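Local coordinates for penicillin-binding protein 2 (Pbp2) (Helicobacter pylori, PDB 5LP5), which probably cross-links cell-wall peptidoglycan as a penicillin-binding transpeptidase and forms a complex with MreC, at residues P297-P309 and G397-P409. Residues are numbered along the deposited sequence; the frame is centred on the assembly and turned at random.
Sequences PLLNRFANALYPP and GVDLPNEFVGIVP
Phe-404 lays the face of its ring against the backbone of Asn-304: CA of Asn-304 sits 3.9 Å from the ring centroid, only 13° off the normal, a CH-pi contact. With CG beside its own backbone N (chi1 -80°), the ring reaches across to the 297-309 loop, and the Asn-304 amide stands at a right angle to its plane. At the ring edge, CG of Leu-306 lies 4.1 Å from CD2 of Phe-404, while CD2 of Leu-306 lies 4.0 Å from CA of Gly-406. A second apolar patch has CD1 of Leu-400 meeting the edge of the Phe-302 ring, 3.6 Å from CE1; Leu-442 of helix 441-453 also packs on Phe-302. The two loops run side by side in the transpeptidase domain, where 297-309 leads to the start of helix 314-324, where the sequence fits the SxxK motif of penicillin-binding proteins. Between backbones, N of Phe-404 gives a nearly straight hydrogen bond to O of Ala-303 (3.1 Å, 169°). The Asn-304 amide turns ND2 toward O of Asn-402, a hydrogen bond modelled doubtfully short. Within each loop, side-chain oxygens accept backbone N-H groups: OD1 of Asn-300 takes the N-H of Ala-303 at 3.0 Å in an Asx motif, and OE1 of Glu-403 receives both N of Gly-397 (2.9 Å) and N of Val-398, with OE2 hydrogen-bonded to OG1 of Thr-396.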
ATOM      1  N   PRO A 297     -25.902  -8.539   2.076  1.00 41.74           N
ATOM      2  CA  PRO A 297     -24.469  -8.780   2.217  1.00 41.21           C
ATOM      3  C   PRO A 297     -23.776  -7.832   3.189  1.00 41.80           C
ATOM      4  O   PRO A 297     -22.752  -8.202   3.783  1.00 42.78           O
ATOM      5  CB  PRO A 297     -23.921  -8.537   0.805  1.00 41.24           C
ATOM      6  CG  PRO A 297     -25.090  -8.623  -0.091  1.00 42.67           C
ATOM      7  CD  PRO A 297     -26.225  -8.081   0.720  1.00 43.33           C
ATOM      8  N   LEU A 298     -24.315  -6.627   3.345  1.00 38.26           N
ATOM      9  CA  LEU A 298     -23.669  -5.641   4.190  1.00 36.34           C
ATOM     10  C   LEU A 298     -23.880  -5.933   5.659  1.00 36.49           C
ATOM     11  O   LEU A 298     -23.295  -5.271   6.504  1.00 36.58           O
ATOM     12  CB  LEU A 298     -24.191  -4.256   3.883  1.00 36.33           C
ATOM     13  CG  LEU A 298     -23.846  -3.755   2.492  1.00 37.35           C
ATOM     14  CD1 LEU A 298     -24.544  -2.416   2.307  1.00 39.85           C
ATOM     15  CD2 LEU A 298     -22.340  -3.630   2.251  1.00 36.15           C
ATOM     16  N   LEU A 299     -24.711  -6.927   5.965  1.00 36.42           N
ATOM     17  CA  LEU A 299     -25.020  -7.253   7.341  1.00 34.77           C
ATOM     18  C   LEU A 299     -23.924  -8.110   7.959  1.00 33.88           C
ATOM     19  O   LEU A 299     -23.566  -9.175   7.430  1.00 33.05           O
ATOM     20  CB  LEU A 299     -26.363  -7.969   7.438  1.00 34.98           C
ATOM     21  CG  LEU A 299     -26.864  -8.258   8.863  1.00 35.84           C
ATOM     22  CD1 LEU A 299     -27.212  -6.984   9.606  1.00 36.24           C
ATOM     23  CD2 LEU A 299     -28.057  -9.205   8.872  1.00 36.71           C
ATOM     24  N   ASN A 300     -23.391  -7.603   9.069  1.00 33.88           N
ATOM     25  CA  ASN A 300     -22.544  -8.357   9.954  1.00 34.85           C
ATOM     26  C   ASN A 300     -23.457  -9.185  10.857  1.00 34.96           C
ATOM     27  O   ASN A 300     -24.143  -8.666  11.724  1.00 32.43           O
ATOM     28  CB  ASN A 300     -21.663  -7.411  10.777  1.00 35.92           C
ATOM     29  CG  ASN A 300     -20.694  -8.145  11.690  1.00 34.75           C
ATOM     30  OD1 ASN A 300     -21.040  -9.148  12.311  1.00 35.26           O
ATOM     31  ND2 ASN A 300     -19.471  -7.640  11.770  1.00 33.99           N
ATOM     32  N   ARG A 301     -23.454 -10.489  10.644  1.00 36.33           N
ATOM     33  CA  ARG A 301     -24.364 -11.366  11.340  1.00 35.32           C
ATOM     34  C   ARG A 301     -23.836 -11.944  12.661  1.00 36.01           C
ATOM     35  O   ARG A 301     -24.625 -12.491  13.423  1.00 37.24           O
ATOM     36  CB  ARG A 301     -24.742 -12.499  10.406  1.00 36.82           C
ATOM     37  CG  ARG A 301     -25.626 -12.046   9.259  1.00 38.11           C
ATOM     38  CD  ARG A 301     -26.014 -13.225   8.383  1.00 39.93           C
ATOM     39  NE  ARG A 301     -27.061 -12.881   7.426  1.00 40.55           N
ATOM     40  CZ  ARG A 301     -26.867 -12.154   6.329  1.00 43.74           C
ATOM     41  NH1 ARG A 301     -25.653 -11.652   6.018  1.00 45.21           N
ATOM     42  NH2 ARG A 301     -27.897 -11.912   5.532  1.00 44.17           N
ATOM     43  N   PHE A 302     -22.531 -11.849  12.942  1.00 33.80           N
ATOM     44  CA  PHE A 302     -22.025 -12.337  14.232  1.00 33.41           C
ATOM     45  C   PHE A 302     -22.057 -11.273  15.355  1.00 33.18           C
ATOM     46  O   PHE A 302     -22.069 -11.622  16.539  1.00 29.65           O
ATOM     47  CB  PHE A 302     -20.628 -13.007  14.109  1.00 34.51           C
ATOM     48  CG  PHE A 302     -19.533 -12.116  13.563  1.00 33.88           C
ATOM     49  CD1 PHE A 302     -18.899 -11.177  14.372  1.00 32.24           C
ATOM     50  CD2 PHE A 302     -19.113 -12.238  12.238  1.00 34.06           C
ATOM     51  CE1 PHE A 302     -17.900 -10.348  13.864  1.00 30.90           C
ATOM     52  CE2 PHE A 302     -18.109 -11.415  11.738  1.00 33.55           C
ATOM     53  CZ  PHE A 302     -17.501 -10.471  12.555  1.00 31.04           C
ATOM     54  N   ALA A 303     -22.092  -9.993  14.965  1.00 33.47           N
ATOM     55  CA  ALA A 303     -22.068  -8.856  15.910  1.00 34.44           C
ATOM     56  C   ALA A 303     -23.207  -7.839  15.759  1.00 36.99           C
ATOM     57  O   ALA A 303     -23.502  -7.101  16.705  1.00 36.18           O
ATOM     58  CB  ALA A 303     -20.742  -8.124  15.792  1.00 34.02           C
ATOM     59  N   ASN A 304     -23.827  -7.772  14.582  1.00 39.72           N
ATOM     60  CA  ASN A 304     -24.852  -6.750  14.310  1.00 42.78           C
ATOM     61  C   ASN A 304     -26.135  -7.343  13.734  1.00 43.82           C
ATOM     62  O   ASN A 304     -26.717  -6.808  12.784  1.00 45.93           O
ATOM     63  CB  ASN A 304     -24.283  -5.679  13.376  1.00 44.16           C
ATOM     64  CG  ASN A 304     -23.164  -4.901  14.026  1.00 45.08           C
ATOM     65  OD1 ASN A 304     -21.987  -5.066  13.704  1.00 43.73           O
ATOM     66  ND2 ASN A 304     -23.526  -4.074  14.987  1.00 47.94           N
ATOM     67  N   ALA A 305     -26.560  -8.454  14.328  1.00 42.01           N
ATOM     68  CA  ALA A 305     -27.774  -9.168  13.924  1.00 39.21           C
ATOM     69  C   ALA A 305     -28.262  -9.948  15.115  1.00 40.62           C
ATOM     70  O   ALA A 305     -27.452 -10.540  15.858  1.00 39.39           O
ATOM     71  CB  ALA A 305     -27.513 -10.119  12.777  1.00 37.06           C
ATOM     72  N   LEU A 306     -29.582  -9.934  15.296  1.00 41.58           N
ATOM     73  CA  LEU A 306     -30.229 -10.533  16.457  1.00 43.57           C
ATOM     74  C   LEU A 306     -31.136 -11.710  16.037  1.00 41.74           C
ATOM     75  O   LEU A 306     -31.876 -11.635  15.060  1.00 42.87           O
ATOM     76  CB  LEU A 306     -31.030  -9.465  17.216  1.00 48.30           C
ATOM     77  CG  LEU A 306     -30.247  -8.413  18.038  1.00 52.59           C
ATOM     78  CD1 LEU A 306     -31.110  -7.234  18.486  1.00 54.10           C
ATOM     79  CD2 LEU A 306     -29.566  -9.061  19.246  1.00 53.82           C
ATOM     80  N   TYR A 307     -31.048 -12.809  16.775  1.00 38.43           N
ATOM     81  CA  TYR A 307     -31.862 -13.987  16.513  1.00 36.71           C
ATOM     82  C   TYR A 307     -32.323 -14.565  17.859  1.00 37.02           C
ATOM     83  O   TYR A 307     -31.635 -14.396  18.860  1.00 37.32           O
ATOM     84  CB  TYR A 307     -31.063 -15.067  15.782  1.00 34.08           C
ATOM     85  CG  TYR A 307     -30.357 -14.668  14.502  1.00 31.28           C
ATOM     86  CD1 TYR A 307     -29.047 -14.218  14.517  1.00 30.21           C
ATOM     87  CD2 TYR A 307     -30.973 -14.815  13.281  1.00 30.30           C
ATOM     88  CE1 TYR A 307     -28.392 -13.884  13.347  1.00 28.88           C
ATOM     89  CE2 TYR A 307     -30.328 -14.500  12.102  1.00 29.55           C
ATOM     90  CZ  TYR A 307     -29.030 -14.045  12.137  1.00 29.24           C
ATOM     91  OH  TYR A 307     -28.366 -13.727  10.968  1.00 29.00           O
ATOM     92  N   PRO A 308     -33.489 -15.245  17.886  1.00 37.65           N
ATOM     93  CA  PRO A 308     -33.877 -15.965  19.102  1.00 37.34           C
ATOM     94  C   PRO A 308     -32.914 -17.120  19.338  1.00 36.73           C
ATOM     95  O   PRO A 308     -32.657 -17.893  18.415  1.00 37.62           O
ATOM     96  CB  PRO A 308     -35.295 -16.490  18.790  1.00 37.44           C
ATOM     97  CG  PRO A 308     -35.743 -15.758  17.579  1.00 38.31           C
ATOM     98  CD  PRO A 308     -34.509 -15.354  16.824  1.00 37.73           C
ATOM     99  N   PRO A 309     -32.365 -17.236  20.555  1.00 36.37           N
ATOM    100  CA  PRO A 309     -31.356 -18.277  20.765  1.00 37.21           C
ATOM    101  C   PRO A 309     -31.896 -19.710  20.650  1.00 39.06           C
ATOM    102  O   PRO A 309     -31.157 -20.609  20.233  1.00 40.88           O
ATOM    103  CB  PRO A 309     -30.827 -17.987  22.178  1.00 35.43           C
ATOM    104  CG  PRO A 309     -31.898 -17.249  22.841  1.00 35.28           C
ATOM    105  CD  PRO A 309     -32.616 -16.464  21.775  1.00 35.46           C
ATOM    106  N   GLY A 397     -17.950  -7.467  24.186  1.00 31.53           N
ATOM    107  CA  GLY A 397     -16.781  -6.569  24.215  1.00 31.31           C
ATOM    108  C   GLY A 397     -15.805  -6.747  23.050  1.00 31.05           C
ATOM    109  O   GLY A 397     -14.606  -6.531  23.185  1.00 31.74           O
ATOM    110  N   VAL A 398     -16.332  -7.131  21.897  1.00 31.21           N
ATOM    111  CA  VAL A 398     -15.506  -7.473  20.764  1.00 30.64           C
ATOM    112  C   VAL A 398     -14.906  -6.186  20.230  1.00 30.00           C
ATOM    113  O   VAL A 398     -15.505  -5.125  20.370  1.00 30.17           O
ATOM    114  CB  VAL A 398     -16.325  -8.249  19.706  1.00 31.71           C
ATOM    115  CG1 VAL A 398     -17.291  -7.335  18.984  1.00 33.01           C
ATOM    116  CG2 VAL A 398     -15.417  -8.956  18.713  1.00 31.27           C
ATOM    117  N   ASP A 399     -13.700  -6.273  19.670  1.00 29.59           N
ATOM    118  CA  ASP A 399     -13.015  -5.100  19.136  1.00 30.84           C
ATOM    119  C   ASP A 399     -13.437  -4.765  17.683  1.00 32.95           C
ATOM    120  O   ASP A 399     -12.624  -4.752  16.742  1.00 32.49           O
ATOM    121  CB  ASP A 399     -11.484  -5.222  19.306  1.00 30.24           C
ATOM    122  CG  ASP A 399     -10.885  -6.434  18.607  1.00 29.61           C
ATOM    123  OD1 ASP A 399     -11.594  -7.414  18.326  1.00 30.11           O
ATOM    124  OD2 ASP A 399      -9.679  -6.398  18.331  1.00 29.16           O
ATOM    125  N   LEU A 400     -14.736  -4.509  17.532  1.00 36.31           N
ATOM    126  CA  LEU A 400     -15.315  -3.943  16.321  1.00 37.04           C
ATOM    127  C   LEU A 400     -16.198  -2.795  16.754  1.00 38.34           C
ATOM    128  O   LEU A 400     -16.489  -2.650  17.940  1.00 40.29           O
ATOM    129  CB  LEU A 400     -16.159  -4.978  15.577  1.00 38.01           C
ATOM    130  CG  LEU A 400     -15.445  -6.135  14.898  1.00 37.88           C
ATOM    131  CD1 LEU A 400     -16.467  -7.036  14.205  1.00 39.29           C
ATOM    132  CD2 LEU A 400     -14.442  -5.576  13.906  1.00 37.54           C
ATOM    133  N   PRO A 401     -16.635  -1.960  15.796  1.00 39.71           N
ATOM    134  CA  PRO A 401     -17.621  -0.940  16.152  1.00 40.59           C
ATOM    135  C   PRO A 401     -19.054  -1.492  16.298  1.00 40.50           C
ATOM    136  O   PRO A 401     -19.442  -2.457  15.620  1.00 37.83           O
ATOM    137  CB  PRO A 401     -17.538   0.048  14.983  1.00 41.43           C
ATOM    138  CG  PRO A 401     -16.411  -0.407  14.104  1.00 39.70           C
ATOM    139  CD  PRO A 401     -16.216  -1.853  14.391  1.00 38.51           C
ATOM    140  N   ASN A 402     -19.805  -0.862  17.192  1.00 43.28           N
ATOM    141  CA  ASN A 402     -21.242  -1.091  17.353  1.00 45.95           C
ATOM    142  C   ASN A 402     -21.627  -2.539  17.565  1.00 43.28           C
ATOM    143  O   ASN A 402     -22.416  -3.049  16.802  1.00 45.87           O
ATOM    144  CB  ASN A 402     -22.014  -0.579  16.128  1.00 49.81           C
ATOM    145  CG  ASN A 402     -22.172   0.924  16.114  1.00 55.45           C
ATOM    146  OD1 ASN A 402     -21.259   1.670  15.729  1.00 55.30           O
ATOM    147  ND2 ASN A 402     -23.363   1.383  16.500  1.00 60.71           N
ATOM    148  N   GLU A 403     -21.108  -3.203  18.590  1.00 40.84           N
ATOM    149  CA  GLU A 403     -21.634  -4.524  18.939  1.00 37.81           C
ATOM    150  C   GLU A 403     -23.033  -4.402  19.556  1.00 38.85           C
ATOM    151  O   GLU A 403     -23.272  -3.557  20.410  1.00 38.68           O
ATOM    152  CB  GLU A 403     -20.719  -5.240  19.913  1.00 35.87           C
ATOM    153  CG  GLU A 403     -21.077  -6.702  20.069  1.00 34.88           C
ATOM    154  CD  GLU A 403     -20.351  -7.355  21.213  1.00 34.75           C
ATOM    155  OE1 GLU A 403     -19.367  -6.766  21.705  1.00 35.18           O
ATOM    156  OE2 GLU A 403     -20.774  -8.458  21.613  1.00 34.45           O
ATOM    157  N   PHE A 404     -23.952  -5.247  19.111  1.00 39.03           N
ATOM    158  CA  PHE A 404     -25.318  -5.247  19.633  1.00 40.28           C
ATOM    159  C   PHE A 404     -25.416  -5.959  20.971  1.00 42.54           C
ATOM    160  O   PHE A 404     -24.889  -7.052  21.133  1.00 45.75           O
ATOM    161  CB  PHE A 404     -26.255  -5.945  18.651  1.00 39.68           C
ATOM    162  CG  PHE A 404     -26.677  -5.096  17.493  1.00 41.19           C
ATOM    163  CD1 PHE A 404     -26.076  -3.855  17.244  1.00 40.79           C
ATOM    164  CD2 PHE A 404     -27.644  -5.558  16.614  1.00 40.41           C
ATOM    165  CE1 PHE A 404     -26.463  -3.088  16.173  1.00 39.15           C
ATOM    166  CE2 PHE A 404     -28.021  -4.794  15.532  1.00 40.13           C
ATOM    167  CZ  PHE A 404     -27.439  -3.555  15.320  1.00 40.31           C
ATOM    168  N   VAL A 405     -26.097  -5.335  21.922  1.00 46.76           N
ATOM    169  CA  VAL A 405     -26.588  -6.042  23.110  1.00 46.78           C
ATOM    170  C   VAL A 405     -27.882  -6.700  22.736  1.00 47.22           C
ATOM    171  O   VAL A 405     -28.602  -6.249  21.826  1.00 50.95           O
ATOM    172  CB  VAL A 405     -26.857  -5.122  24.337  1.00 46.40           C
ATOM    173  CG1 VAL A 405     -25.559  -4.471  24.810  1.00 47.95           C
ATOM    174  CG2 VAL A 405     -27.935  -4.070  24.057  1.00 44.55           C
ATOM    175  N   GLY A 406     -28.206  -7.746  23.466  1.00 46.53           N
ATOM    176  CA  GLY A 406     -29.432  -8.452  23.178  1.00 49.43           C
ATOM    177  C   GLY A 406     -30.636  -7.866  23.875  1.00 46.76           C
ATOM    178  O   GLY A 406     -30.713  -6.673  24.155  1.00 42.97           O
ATOM    179  N   ILE A 407     -31.586  -8.750  24.114  1.00 46.70           N
ATOM    180  CA  ILE A 407     -32.686  -8.503  24.993  1.00 48.29           C
ATOM    181  C   ILE A 407     -32.893  -9.782  25.761  1.00 45.40           C
ATOM    182  O   ILE A 407     -33.242 -10.805  25.175  1.00 42.90           O
ATOM    183  CB  ILE A 407     -33.969  -8.199  24.205  1.00 51.23           C
ATOM    184  CG1 ILE A 407     -33.859  -6.827  23.547  1.00 51.92           C
ATOM    185  CG2 ILE A 407     -35.181  -8.240  25.127  1.00 53.69           C
ATOM    186  CD1 ILE A 407     -34.909  -6.588  22.490  1.00 53.53           C
ATOM    187  N   VAL A 408     -32.649  -9.731  27.058  1.00 44.69           N
ATOM    188  CA  VAL A 408     -33.097 -10.791  27.953  1.00 46.96           C
ATOM    189  C   VAL A 408     -34.422 -10.337  28.556  1.00 46.24           C
ATOM    190  O   VAL A 408     -34.442  -9.539  29.502  1.00 46.56           O
ATOM    191  CB  VAL A 408     -32.063 -11.109  29.068  1.00 47.40           C
ATOM    192  CG1 VAL A 408     -32.656 -12.060  30.107  1.00 47.98           C
ATOM    193  CG2 VAL A 408     -30.811 -11.721  28.460  1.00 46.33           C
ATOM    194  N   PRO A 409     -35.534 -10.834  28.006  1.00 46.23           N
ATOM    195  CA  PRO A 409     -36.808 -10.266  28.405  1.00 50.67           C
ATOM    196  C   PRO A 409     -37.114 -10.535  29.874  1.00 54.18           C
ATOM    197  O   PRO A 409     -36.921 -11.658  30.354  1.00 50.51           O
ATOM    198  CB  PRO A 409     -37.812 -10.983  27.500  1.00 49.49           C
ATOM    199  CG  PRO A 409     -37.162 -12.290  27.221  1.00 47.03           C
ATOM    200  CD  PRO A 409     -35.703 -12.004  27.140  1.00 44.07           C
TER